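Local coordinates for beta-lactamase (PDB 6N36), which probably hydrolyses the amide bond of beta-lactam antibiotics with the help of two zinc ions, as a member of the metallo-beta-lactamase superfamily, at residues A[34-39]-A[225-230]; A[18-23]-A[234-239]; A[178-183]-A[221-226]; A[50-55]-A[86-91]. One frame throughout, in Å; residues are numbered along the deposited sequence. Where two conformers were deposited one is given.

Interaction 1 of 4, residues A[34-39]-A[225-230]; sequences TYDLGM and PHAGQY. With ZN (zinc ion), chain B.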
loop_
_atom_site.group_PDB
_atom_site.type_symbol
_atom_site.label_atom_id
_atom_site.label_comp_id
_atom_site.label_asym_id
_atom_site.label_seq_id
_atom_site.Cartn_x
_atom_site.Cartn_y
_atom_site.Cartn_z
ATOM N N THR A 34 -9.043 -4.463 6.059
ATOM C CA THR A 34 -9.590 -5.745 6.541
ATOM C C THR A 34 -8.640 -6.351 7.575
ATOM O O THR A 34 -7.667 -5.716 8.015
ATOM C CB THR A 34 -9.849 -6.658 5.347
ATOM O OG1 THR A 34 -8.602 -6.901 4.696
ATOM C CG2 THR A 34 -10.869 -6.092 4.397
ATOM N N TYR A 35 -8.946 -7.571 8.021
ATOM C CA TYR A 35 -8.043 -8.229 8.997
ATOM C C TYR A 35 -6.611 -8.216 8.449
ATOM O O TYR A 35 -5.709 -8.002 9.238
ATOM C CB TYR A 35 -8.550 -9.632 9.346
ATOM C CG TYR A 35 -7.807 -10.279 10.490
ATOM C CD1 TYR A 35 -8.190 -10.045 11.800
ATOM C CD2 TYR A 35 -6.750 -11.132 10.262
ATOM C CE1 TYR A 35 -7.500 -10.613 12.867
ATOM C CE2 TYR A 35 -6.031 -11.684 11.309
ATOM C CZ TYR A 35 -6.418 -11.423 12.611
ATOM O OH TYR A 35 -5.722 -11.960 13.661
ATOM N N ASP A 36 -6.396 -8.537 7.169
ATOM C CA ASP A 36 -5.041 -8.662 6.609
ATOM C C ASP A 36 -4.695 -7.451 5.753
ATOM O O ASP A 36 -3.479 -7.096 5.683
ATOM C CB ASP A 36 -4.832 -9.955 5.828
ATOM C CG ASP A 36 -3.371 -10.133 5.493
ATOM O OD1 ASP A 36 -2.553 -10.148 6.458
ATOM O OD2 ASP A 36 -3.052 -10.218 4.295
ATOM N N LEU A 37 -5.628 -6.918 4.981
ATOM C CA LEU A 37 -5.228 -5.921 3.932
ATOM C C LEU A 37 -5.337 -4.504 4.466
ATOM O O LEU A 37 -6.428 -4.007 4.820
ATOM C CB LEU A 37 -6.099 -6.089 2.688
ATOM C CG LEU A 37 -5.965 -7.396 1.948
ATOM C CD1 LEU A 37 -6.853 -7.394 0.733
ATOM C CD2 LEU A 37 -4.514 -7.664 1.567
ATOM N N GLY A 38 -4.200 -3.823 4.416
ATOM C CA GLY A 38 -4.037 -2.468 4.930
ATOM C C GLY A 38 -4.587 -1.466 3.918
ATOM O O GLY A 38 -4.176 -1.459 2.762
ATOM N N MET A 39 -5.500 -0.622 4.373
ATOM C CA MET A 39 -6.156 0.456 3.600
ATOM C C MET A 39 -6.151 1.616 4.558
ATOM O O MET A 39 -6.545 1.433 5.705
ATOM C CB MET A 39 -7.579 0.143 3.176
ATOM C CG MET A 39 -7.649 -1.130 2.386
ATOM S SD MET A 39 -9.321 -1.691 2.088
ATOM C CE MET A 39 -9.021 -3.465 2.215
ATOM N N PRO A 225 1.166 -3.057 3.830
ATOM C CA PRO A 225 -0.062 -3.464 3.180
ATOM C C PRO A 225 -0.653 -4.772 3.700
ATOM O O PRO A 225 -1.801 -4.987 3.410
ATOM C CB PRO A 225 0.341 -3.618 1.711
ATOM C CG PRO A 225 1.512 -2.703 1.539
ATOM C CD PRO A 225 2.261 -2.851 2.843
ATOM N N HIS A 226 0.145 -5.617 4.350
ATOM C CA HIS A 226 -0.334 -6.884 4.921
ATOM C C HIS A 226 -0.069 -6.854 6.419
ATOM O O HIS A 226 1.066 -6.595 6.827
ATOM C CB HIS A 226 0.344 -8.077 4.257
ATOM C CG HIS A 226 -0.120 -8.310 2.866
ATOM N ND1 HIS A 226 -1.307 -9.010 2.568
ATOM C CD2 HIS A 226 0.390 -7.889 1.689
ATOM C CE1 HIS A 226 -1.453 -9.044 1.256
ATOM N NE2 HIS A 226 -0.454 -8.366 0.690
ATOM N N ALA A 227 -1.058 -7.269 7.211
ATOM C CA ALA A 227 -0.964 -7.219 8.684
ATOM C C ALA A 227 0.275 -7.986 9.173
ATOM O O ALA A 227 0.870 -7.547 10.166
ATOM C CB ALA A 227 -2.220 -7.865 9.240
ATOM N N GLY A 228 0.568 -9.137 8.596
ATOM C CA GLY A 228 1.653 -10.009 9.101
ATOM C C GLY A 228 3.015 -9.355 8.908
ATOM O O GLY A 228 3.967 -9.692 9.670
ATOM N N GLN A 229 3.150 -8.457 7.928
ATOM C CA GLN A 229 4.451 -7.823 7.620
ATOM C C GLN A 229 4.881 -6.925 8.777
ATOM O O GLN A 229 6.088 -6.744 8.940
ATOM C CB GLN A 229 4.358 -7.060 6.303
ATOM C CG GLN A 229 4.309 -8.056 5.165
ATOM C CD GLN A 229 4.121 -7.430 3.824
ATOM O OE1 GLN A 229 3.502 -6.364 3.705
ATOM N NE2 GLN A 229 4.600 -8.179 2.826
ATOM N N TYR A 230 3.948 -6.329 9.525
ATOM C CA TYR A 230 4.263 -5.377 10.623
ATOM C C TYR A 230 3.603 -5.827 11.914
ATOM O O TYR A 230 3.623 -5.030 12.841
ATOM C CB TYR A 230 3.918 -3.940 10.259
ATOM C CG TYR A 230 2.464 -3.612 10.044
ATOM C CD1 TYR A 230 1.747 -4.093 8.963
ATOM C CD2 TYR A 230 1.791 -2.786 10.931
ATOM C CE1 TYR A 230 0.425 -3.744 8.735
ATOM C CE2 TYR A 230 0.459 -2.456 10.739
ATOM C CZ TYR A 230 -0.236 -2.933 9.638
ATOM O OH TYR A 230 -1.551 -2.631 9.407
HETATM ZN ZN ZN B . -0.372 -8.018 -1.352
HETATM O O HOH W 1 -3.056 -4.644 7.600
HETATM O O HOH W 2 -0.129 -11.044 6.416
HETATM O O HOH W 3 1.610 -8.004 -1.728
#

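Interaction 2 of 4, residues A[18-23]-A[234-239]; sequences ADYQPF and KKHQPG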
loop_
_atom_site.group_PDB
_atom_site.type_symbol
_atom_site.label_atom_id
_atom_site.label_comp_id
_atom_site.label_asym_id
_atom_site.label_seq_id
_atom_site.Cartn_x
_atom_site.Cartn_y
_atom_site.Cartn_z
ATOM N N ALA A 18 -11.916 -10.573 5.534
ATOM C CA ALA A 18 -12.436 -10.615 6.929
ATOM C C ALA A 18 -12.586 -9.181 7.451
ATOM O O ALA A 18 -11.654 -8.381 7.338
ATOM C CB ALA A 18 -11.542 -11.410 7.843
ATOM N N ASP A 19 -13.703 -8.885 8.082
ATOM C CA ASP A 19 -13.946 -7.525 8.602
ATOM C C ASP A 19 -13.003 -7.263 9.771
ATOM O O ASP A 19 -12.495 -8.193 10.431
ATOM C CB ASP A 19 -15.416 -7.339 8.964
ATOM C CG ASP A 19 -15.892 -5.903 9.017
ATOM O OD1 ASP A 19 -15.096 -4.963 8.721
ATOM O OD2 ASP A 19 -17.042 -5.727 9.386
ATOM N N TYR A 20 -12.699 -5.990 9.961
ATOM C CA TYR A 20 -11.891 -5.505 11.086
ATOM C C TYR A 20 -12.431 -4.127 11.472
ATOM O O TYR A 20 -12.666 -3.329 10.548
ATOM C CB TYR A 20 -10.415 -5.522 10.684
ATOM C CG TYR A 20 -9.513 -5.319 11.867
ATOM C CD1 TYR A 20 -9.233 -6.371 12.720
ATOM C CD2 TYR A 20 -8.987 -4.082 12.183
ATOM C CE1 TYR A 20 -8.437 -6.199 13.836
ATOM C CE2 TYR A 20 -8.180 -3.886 13.288
ATOM C CZ TYR A 20 -7.896 -4.956 14.123
ATOM O OH TYR A 20 -7.157 -4.832 15.260
ATOM N N GLN A 21 -12.486 -3.846 12.769
ATOM C CA GLN A 21 -12.988 -2.570 13.337
ATOM C C GLN A 21 -12.043 -1.456 12.893
ATOM O O GLN A 21 -10.879 -1.484 13.245
ATOM C CB GLN A 21 -13.021 -2.689 14.870
ATOM C CG GLN A 21 -13.627 -1.494 15.587
ATOM C CD GLN A 21 -13.860 -1.654 17.081
ATOM O OE1 GLN A 21 -13.824 -0.686 17.830
ATOM N NE2 GLN A 21 -14.073 -2.873 17.552
ATOM N N PRO A 22 -12.504 -0.432 12.161
ATOM C CA PRO A 22 -11.589 0.644 11.799
ATOM C C PRO A 22 -11.195 1.438 13.047
ATOM O O PRO A 22 -11.888 1.493 14.060
ATOM C CB PRO A 22 -12.398 1.502 10.831
ATOM C CG PRO A 22 -13.820 1.246 11.224
ATOM C CD PRO A 22 -13.854 -0.208 11.651
ATOM N N PHE A 23 -10.054 2.124 12.934
ATOM C CA PHE A 23 -9.527 2.844 14.085
ATOM C C PHE A 23 -8.574 3.945 13.656
ATOM O O PHE A 23 -7.974 3.868 12.585
ATOM C CB PHE A 23 -8.852 1.870 15.047
ATOM C CG PHE A 23 -7.577 1.214 14.579
ATOM C CD1 PHE A 23 -7.585 0.101 13.745
ATOM C CD2 PHE A 23 -6.349 1.777 14.889
ATOM C CE1 PHE A 23 -6.392 -0.487 13.340
ATOM C CE2 PHE A 23 -5.158 1.171 14.510
ATOM C CZ PHE A 23 -5.178 0.073 13.676
ATOM N N LYS A 234 -0.452 -8.129 16.776
ATOM C CA LYS A 234 0.312 -8.155 18.054
ATOM C C LYS A 234 0.426 -6.746 18.633
ATOM O O LYS A 234 0.611 -6.643 19.876
ATOM C CB LYS A 234 1.669 -8.829 17.866
ATOM C CG LYS A 234 1.570 -10.329 17.631
ATOM C CD LYS A 234 2.912 -10.983 17.323
ATOM C CE LYS A 234 2.853 -12.495 17.410
ATOM N NZ LYS A 234 2.411 -13.118 16.145
ATOM N N LYS A 235 0.292 -5.696 17.815
ATOM C CA LYS A 235 0.457 -4.284 18.240
ATOM C C LYS A 235 -0.875 -3.658 18.652
ATOM O O LYS A 235 -0.871 -2.639 19.362
ATOM C CB LYS A 235 1.073 -3.503 17.087
ATOM C CG LYS A 235 2.529 -3.843 16.867
ATOM C CD LYS A 235 3.108 -3.306 15.556
ATOM C CE LYS A 235 4.587 -3.600 15.455
ATOM N NZ LYS A 235 5.164 -3.225 14.143
ATOM N N HIS A 236 -1.980 -4.196 18.161
ATOM C CA HIS A 236 -3.301 -3.533 18.239
ATOM C C HIS A 236 -4.387 -4.589 18.350
ATOM O O HIS A 236 -4.337 -5.574 17.649
ATOM C CB HIS A 236 -3.533 -2.651 17.014
ATOM C CG HIS A 236 -4.850 -1.980 17.075
ATOM N ND1 HIS A 236 -5.952 -2.487 16.434
ATOM C CD2 HIS A 236 -5.266 -0.875 17.745
ATOM C CE1 HIS A 236 -6.989 -1.708 16.665
ATOM N NE2 HIS A 236 -6.604 -0.697 17.483
ATOM N N GLN A 237 -5.324 -4.362 19.270
ATOM C CA GLN A 237 -6.572 -5.141 19.381
ATOM C C GLN A 237 -7.751 -4.184 19.284
ATOM O O GLN A 237 -7.658 -3.046 19.730
ATOM C CB GLN A 237 -6.639 -5.819 20.744
ATOM C CG GLN A 237 -5.628 -6.938 20.893
ATOM C CD GLN A 237 -5.947 -8.090 19.969
ATOM O OE1 GLN A 237 -7.027 -8.669 20.000
ATOM N NE2 GLN A 237 -4.995 -8.464 19.152
ATOM N N PRO A 238 -8.881 -4.640 18.717
ATOM C CA PRO A 238 -10.109 -3.842 18.677
ATOM C C PRO A 238 -10.461 -3.225 20.043
ATOM O O PRO A 238 -10.419 -3.939 21.050
ATOM C CB PRO A 238 -11.129 -4.871 18.173
ATOM C CG PRO A 238 -10.299 -5.772 17.295
ATOM C CD PRO A 238 -9.035 -5.953 18.088
ATOM N N GLY A 239 -10.769 -1.924 20.056
ATOM C CA GLY A 239 -11.150 -1.196 21.278
ATOM C C GLY A 239 -9.954 -0.672 22.047
ATOM O O GLY A 239 -10.149 0.013 23.051
HETATM O O HOH W 4 -6.121 -7.045 16.205
HETATM O O HOH W 5 -10.454 0.068 17.876
#

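Interaction 3 of 4, residues A[178-183]-A[221-226]; sequences YKVLIA and LWLAPH. With ZN (zinc ion), chain B.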
loop_
_atom_site.group_PDB
_atom_site.type_symbol
_atom_site.label_atom_id
_atom_site.label_comp_id
_atom_site.label_asym_id
_atom_site.label_seq_id
_atom_site.Cartn_x
_atom_site.Cartn_y
_atom_site.Cartn_z
ATOM N N TYR A 178 4.066 13.031 14.360
ATOM C CA TYR A 178 4.675 11.711 14.033
ATOM C C TYR A 178 4.941 11.601 12.525
ATOM O O TYR A 178 4.058 11.948 11.690
ATOM C CB TYR A 178 3.777 10.542 14.425
ATOM C CG TYR A 178 3.423 10.423 15.880
ATOM C CD1 TYR A 178 2.299 11.047 16.388
ATOM C CD2 TYR A 178 4.188 9.635 16.729
ATOM C CE1 TYR A 178 1.989 10.937 17.739
ATOM C CE2 TYR A 178 3.887 9.505 18.070
ATOM C CZ TYR A 178 2.796 10.172 18.579
ATOM O OH TYR A 178 2.526 10.033 19.909
ATOM N N LYS A 179 6.144 11.171 12.190
ATOM C CA LYS A 179 6.476 10.847 10.779
ATOM C C LYS A 179 6.135 9.379 10.551
ATOM O O LYS A 179 6.616 8.488 11.282
ATOM C CB LYS A 179 7.958 11.092 10.462
ATOM C CG LYS A 179 8.261 10.966 8.971
ATOM C CD LYS A 179 9.665 11.383 8.603
ATOM C CE LYS A 179 9.935 12.855 8.811
ATOM N NZ LYS A 179 9.094 13.690 7.924
ATOM N N VAL A 180 5.192 9.156 9.646
ATOM C CA VAL A 180 4.670 7.810 9.373
ATOM C C VAL A 180 5.213 7.339 8.028
ATOM O O VAL A 180 5.215 8.120 7.039
ATOM C CB VAL A 180 3.134 7.850 9.345
ATOM C CG1 VAL A 180 2.566 6.479 9.074
ATOM C CG2 VAL A 180 2.560 8.419 10.639
ATOM N N LEU A 181 5.588 6.080 8.003
ATOM C CA LEU A 181 5.930 5.366 6.751
ATOM C C LEU A 181 4.865 4.296 6.525
ATOM O O LEU A 181 4.659 3.448 7.416
ATOM C CB LEU A 181 7.308 4.747 6.915
ATOM C CG LEU A 181 7.701 3.778 5.779
ATOM C CD1 LEU A 181 7.875 4.524 4.472
ATOM C CD2 LEU A 181 9.001 3.029 6.119
ATOM N N ILE A 182 4.246 4.353 5.365
ATOM C CA ILE A 182 3.429 3.216 4.851
ATOM C C ILE A 182 4.376 2.511 3.861
ATOM O O ILE A 182 4.636 3.060 2.762
ATOM C CB ILE A 182 2.132 3.689 4.193
ATOM C CG1 ILE A 182 1.238 4.481 5.170
ATOM C CG2 ILE A 182 1.413 2.488 3.583
ATOM C CD1 ILE A 182 0.801 3.761 6.379
ATOM N N ALA A 183 4.943 1.414 4.321
ATOM C CA ALA A 183 6.081 0.724 3.685
ATOM C C ALA A 183 5.596 -0.385 2.780
ATOM O O ALA A 183 4.927 -1.304 3.304
ATOM C CB ALA A 183 7.012 0.134 4.715
ATOM N N LEU A 221 6.702 6.024 13.035
ATOM C CA LEU A 221 5.712 4.927 13.044
ATOM C C LEU A 221 5.735 4.258 11.658
ATOM O O LEU A 221 5.949 4.960 10.698
ATOM C CB LEU A 221 4.316 5.477 13.303
ATOM C CG LEU A 221 4.145 6.422 14.490
ATOM C CD1 LEU A 221 2.678 6.802 14.609
ATOM C CD2 LEU A 221 4.651 5.767 15.775
ATOM N N TRP A 222 5.447 2.975 11.594
ATOM C CA TRP A 222 5.318 2.311 10.265
ATOM C C TRP A 222 4.165 1.337 10.232
ATOM O O TRP A 222 3.925 0.676 11.220
ATOM C CB TRP A 222 6.629 1.679 9.790
ATOM C CG TRP A 222 7.065 0.423 10.491
ATOM C CD1 TRP A 222 7.629 0.302 11.736
ATOM C CD2 TRP A 222 7.032 -0.905 9.944
ATOM N NE1 TRP A 222 7.886 -1.019 12.011
ATOM C CE2 TRP A 222 7.563 -1.782 10.915
ATOM C CE3 TRP A 222 6.622 -1.435 8.710
ATOM C CZ2 TRP A 222 7.679 -3.155 10.706
ATOM C CZ3 TRP A 222 6.782 -2.783 8.496
ATOM C CH2 TRP A 222 7.277 -3.631 9.489
ATOM N N LEU A 223 3.606 1.193 9.033
ATOM C CA LEU A 223 2.591 0.158 8.742
ATOM C C LEU A 223 2.887 -0.313 7.322
ATOM O O LEU A 223 3.732 0.238 6.653
ATOM C CB LEU A 223 1.160 0.684 8.890
ATOM C CG LEU A 223 0.764 1.150 10.312
ATOM C CD1 LEU A 223 1.111 2.603 10.498
ATOM C CD2 LEU A 223 -0.701 0.940 10.567
ATOM N N ALA A 224 2.227 -1.370 6.928
ATOM C CA ALA A 224 2.478 -2.014 5.626
ATOM C C ALA A 224 1.165 -2.578 5.090
ATOM O O ALA A 224 0.159 -2.573 5.776
ATOM C CB ALA A 224 3.520 -3.105 5.808
ATOM N N PRO A 225 1.166 -3.057 3.830
ATOM C CA PRO A 225 -0.062 -3.464 3.180
ATOM C C PRO A 225 -0.653 -4.772 3.700
ATOM O O PRO A 225 -1.801 -4.987 3.410
ATOM C CB PRO A 225 0.341 -3.618 1.711
ATOM C CG PRO A 225 1.512 -2.703 1.539
ATOM C CD PRO A 225 2.261 -2.851 2.843
ATOM N N HIS A 226 0.145 -5.617 4.350
ATOM C CA HIS A 226 -0.334 -6.884 4.921
ATOM C C HIS A 226 -0.069 -6.854 6.419
ATOM O O HIS A 226 1.066 -6.595 6.827
ATOM C CB HIS A 226 0.344 -8.077 4.257
ATOM C CG HIS A 226 -0.120 -8.310 2.866
ATOM N ND1 HIS A 226 -1.307 -9.010 2.568
ATOM C CD2 HIS A 226 0.390 -7.889 1.689
ATOM C CE1 HIS A 226 -1.453 -9.044 1.256
ATOM N NE2 HIS A 226 -0.454 -8.366 0.690
HETATM ZN ZN ZN B . -0.372 -8.018 -1.352
HETATM O O HOH W 3 1.610 -8.004 -1.728
#

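Interaction 4 of 4, residues A[50-55]-A[86-91]; sequences LINTGV and YDHVGA. With ZN (zinc ion), chain B.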
loop_
_atom_site.group_PDB
_atom_site.type_symbol
_atom_site.label_atom_id
_atom_site.label_comp_id
_atom_site.label_asym_id
_atom_site.label_seq_id
_atom_site.Cartn_x
_atom_site.Cartn_y
_atom_site.Cartn_z
ATOM N N LEU A 50 -6.976 8.169 0.118
ATOM C CA LEU A 50 -7.056 6.698 0.385
ATOM C C LEU A 50 -5.822 6.023 -0.184
ATOM O O LEU A 50 -5.537 6.227 -1.372
ATOM C CB LEU A 50 -8.296 6.129 -0.283
ATOM C CG LEU A 50 -8.425 4.605 -0.161
ATOM C CD1 LEU A 50 -8.697 4.202 1.267
ATOM C CD2 LEU A 50 -9.493 4.096 -1.135
ATOM N N ILE A 51 -5.112 5.268 0.656
ATOM C CA ILE A 51 -4.008 4.407 0.193
ATOM C C ILE A 51 -4.503 2.961 0.228
ATOM O O ILE A 51 -4.701 2.425 1.309
ATOM C CB ILE A 51 -2.748 4.595 1.047
ATOM C CG1 ILE A 51 -2.291 6.058 1.102
ATOM C CG2 ILE A 51 -1.672 3.679 0.493
ATOM C CD1 ILE A 51 -1.165 6.303 2.094
ATOM N N ASN A 52 -4.638 2.398 -0.966
ATOM C CA ASN A 52 -5.020 0.995 -1.258
ATOM C C ASN A 52 -6.507 0.736 -1.101
ATOM O O ASN A 52 -7.199 1.347 -0.266
ATOM C CB ASN A 52 -4.271 -0.037 -0.417
ATOM C CG ASN A 52 -2.796 -0.126 -0.741
ATOM O OD1 ASN A 52 -2.357 0.295 -1.822
ATOM N ND2 ASN A 52 -2.015 -0.657 0.207
ATOM N N THR A 53 -6.971 -0.198 -1.898
ATOM C CA THR A 53 -8.217 -0.974 -1.642
ATOM C C THR A 53 -7.827 -2.361 -1.185
ATOM O O THR A 53 -6.672 -2.619 -0.896
ATOM C CB THR A 53 -9.185 -0.964 -2.831
ATOM O OG1 THR A 53 -8.672 -1.843 -3.843
ATOM C CG2 THR A 53 -9.454 0.414 -3.397
ATOM N N GLY A 54 -8.811 -3.251 -1.040
ATOM C CA GLY A 54 -8.538 -4.680 -1.004
ATOM C C GLY A 54 -8.866 -5.314 -2.342
ATOM O O GLY A 54 -8.696 -4.720 -3.379
ATOM N N VAL A 55 -9.430 -6.501 -2.314
ATOM C CA VAL A 55 -9.856 -7.205 -3.538
ATOM C C VAL A 55 -11.160 -6.592 -4.032
ATOM O O VAL A 55 -11.778 -5.770 -3.327
ATOM C CB VAL A 55 -10.003 -8.712 -3.281
ATOM C CG1 VAL A 55 -8.667 -9.332 -2.940
ATOM C CG2 VAL A 55 -11.055 -8.980 -2.217
ATOM N N TYR A 86 -3.777 -7.176 -7.487
ATOM C CA TYR A 86 -5.242 -7.178 -7.330
ATOM C C TYR A 86 -5.698 -7.120 -5.861
ATOM O O TYR A 86 -6.877 -6.773 -5.635
ATOM C CB TYR A 86 -5.844 -8.379 -8.059
ATOM C CG TYR A 86 -5.649 -9.703 -7.379
ATOM C CD1 TYR A 86 -4.502 -10.450 -7.593
ATOM C CD2 TYR A 86 -6.646 -10.259 -6.589
ATOM C CE1 TYR A 86 -4.334 -11.709 -7.036
ATOM C CE2 TYR A 86 -6.516 -11.530 -6.052
ATOM C CZ TYR A 86 -5.354 -12.256 -6.282
ATOM O OH TYR A 86 -5.181 -13.488 -5.738
ATOM N N ASP A 87 -4.891 -7.533 -4.903
ATOM C CA ASP A 87 -5.259 -7.455 -3.458
ATOM C C ASP A 87 -5.124 -6.026 -2.911
ATOM O O ASP A 87 -5.589 -5.773 -1.785
ATOM C CB ASP A 87 -4.485 -8.480 -2.623
ATOM C CG ASP A 87 -2.979 -8.384 -2.704
ATOM O OD1 ASP A 87 -2.468 -7.938 -3.799
ATOM O OD2 ASP A 87 -2.301 -8.802 -1.699
ATOM N N HIS A 88 -4.526 -5.077 -3.646
ATOM C CA HIS A 88 -4.367 -3.676 -3.221
ATOM C C HIS A 88 -5.069 -2.690 -4.149
ATOM O O HIS A 88 -5.221 -1.513 -3.737
ATOM C CB HIS A 88 -2.891 -3.296 -3.055
ATOM C CG HIS A 88 -2.203 -4.304 -2.188
ATOM N ND1 HIS A 88 -2.494 -4.449 -0.834
ATOM C CD2 HIS A 88 -1.339 -5.290 -2.518
ATOM C CE1 HIS A 88 -1.795 -5.508 -0.387
ATOM N NE2 HIS A 88 -1.054 -6.001 -1.417
ATOM N N VAL A 89 -5.455 -3.121 -5.369
ATOM C CA VAL A 89 -6.199 -2.239 -6.311
ATOM C C VAL A 89 -7.457 -2.916 -6.855
ATOM O O VAL A 89 -8.048 -2.382 -7.798
ATOM C CB VAL A 89 -5.309 -1.745 -7.462
ATOM C CG1 VAL A 89 -4.178 -0.871 -6.943
ATOM C CG2 VAL A 89 -4.820 -2.873 -8.360
ATOM N N GLY A 90 -7.890 -4.033 -6.273
ATOM C CA GLY A 90 -9.024 -4.804 -6.821
ATOM C C GLY A 90 -10.311 -3.999 -6.851
ATOM O O GLY A 90 -11.161 -4.304 -7.708
ATOM N N ALA A 91 -10.499 -3.038 -5.942
ATOM C CA ALA A 91 -11.731 -2.211 -5.957
ATOM C C ALA A 91 -11.422 -0.781 -6.388
ATOM O O ALA A 91 -12.266 0.109 -6.189
ATOM C CB ALA A 91 -12.389 -2.234 -4.594
HETATM ZN ZN ZN B . -0.372 -8.018 -1.352
HETATM O O HOH W 6 -4.541 -3.411 0.734
HETATM O O HOH W 3 1.610 -8.004 -1.728
#

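Interaction 1 of 4, residues A[34-39]-A[225-230]
P225 meets G38 through its carbonyl: G38 N donates to P225 O at 2.8 Å. Next comes H226, whose ring is gripped at both nitrogens. H226 ND1 gives its hydrogen to D36 OD2 at 2.7 Å, the carboxylate oxygen lying in the ring plane and the N-H aimed straight at it (175°); the acceptor is met on the syn side but tilted out of the carboxylate plane, which is turned 38° against the ring. On the far side of the ring, H226 NE2 binds zinc at 2.1 Å. This His-carboxylate pair is a second-shell arrangement at the dinuclear zinc site of the metallo-beta-lactamase fold: D36 fixes the rotation of the ring and probably makes H226 NE2 a stronger ligand, while D87, H88 and water 3 complete that metal's shell. L37, running alongside the histidine, brings CD2 to within 3.4 Å of H226 CE1. A227 N to D36 O, 2.9 Å, with the G38 bond completes the single bridge pairing L37 with H226; A227 N also makes a weak bond to D36 OD1, and A227 CB rests 3.5 Å from Y35 O. Water 2 links G228 N to D36 OD1. Y230 OH reaches D36 O through water 1.

Interaction 2 of 4, residues A[18-23]-A[234-239]
F23 and H236 reach toward each other from the two segments and lay their rings together in a face-to-face stack, 3.7 Å between centroids and 14° between planes, so nearly the whole imidazole lies over the phenyl. The pair ties the lead-in to edge strand 23-26 of the seven-stranded sheet to the loop that follows helix 232-235, at the periphery of the metallo-beta-lactamase fold and away from the zinc ions. F23 turns its CG between its backbone N and carbonyl carbon (chi1 68°), which brings the ring flat against one face of the imidazole. Y20 approaches the same imidazole at its edge: Y20 OH lies near the ring plane, 2.9 Å from H236 ND1 in a hydrogen bond that either partner could donate. One residue is thus stacked on a face and bonded at its edge. P238 lies athwart the tyrosine, P238 CG 4.0 Å from Y20 CE1. Water 4 bridges Y20 OH (2.6 Å) and H236 O, to which it donates (2.7 Å).

Interaction 3 of 4, residues A[178-183]-A[221-226]
The Y178 ring is met obliquely by L221, whose CD1 lies 3.8 Å from Y178 CD2, while R176 makes a cation-pi contact with the same tyrosine. The W222 indole likewise takes A183 CB at a slant, 4.3 Å from W222 CE3; Y253 meets it edge-to-face, and W222 NE1 donates to D249 O. A chi1 of 73° swings the W222 indole along the strand toward A183. Strands 178-182 and 221-223 themselves run parallel, their short axes 4.7 Å apart at closest approach and 21° from exact alignment. Four backbone bonds alternate across the gap, all 2.9 to 3.0 Å: L221 N to K179 O, L181 N to L221 O, L223 N to L181 O and A183 N to L223 O. V180, I182, L221 and L223 point to one face of the sheet, where I182 CD1 rests 4.0 Å from L223 CB, and L181 and W222 to the other. Past the last bond, A183 O is packed against P225 CD at 3.1 Å. Helix 203-215 connects the two strands as a beta-alpha-beta crossover at the edge of the five-stranded sheet, and two residues, A224 and P225, lead from the second strand to zinc ligand H226, in keeping with the alpha-beta/beta-alpha sandwich of metallo-beta-lactamases.

Interaction 4 of 4, residues A[50-55]-A[86-91]
The zinc-binding HxHxDH motif of the metallo-beta-lactamase superfamily ends in D87 and H88, and here its turn is seated on the loop that leaves strand 48-51. T53 N donates to H88 O at 2.9 Å, fixing the backbone of the ligand residue. Both side chains reach one zinc, D87 through OD2 and H88 through NE2, each at 2.1 Å; H226 and water 3 are its further ligands. The other nitrogen of the H88 ring is held too: H88 ND1 donates to water 6, which lies in the ring plane and in turn donates to T53 O, so the loop orients the imidazole through one water. N52 runs alongside H88 with its amide turned 42° against the ring and N52 OD1 3.8 Å from H88 CB; that oxygen accepts from T82 N and also bonds T81 OG1. Where the turn passes into helix 92-99, G90 crowds close to V55, and a weak bond joins G90 N to G54 O. V55 CG1 packs 3.9 Å from D87 CA. With chi1 at 75°, the T53 hydroxyl both donates to G54 O and, through T53 OG1, accepts from A91 N at 3.0 Å.

Overall arrangement
Interactions 1, 3 and 4 converge on one zinc ion: H226, shared by interactions 1 and 3, and D87 and H88 of interaction 4 bind it together with water 3. H226 NE2 lies 3.1 Å from D87 OD2 and 3.2 Å from H88 NE2 as fellow ligands of the metal. The centres of interactions 3 and 4 are about 17 Å apart, with interaction 1 about 11 Å from each; segment 225-230 follows strand 221-223 in the chain, sharing P225 and H226 with interaction 3, and L37 CD1 packs 3.3 Å from D87 O. Interaction 2 is peripheral, its nearest atoms about 8 Å from interaction 4, yet it joins interaction 1 directly: Y35 N to A18 O is a probable hydrogen bond of 2.9 Å.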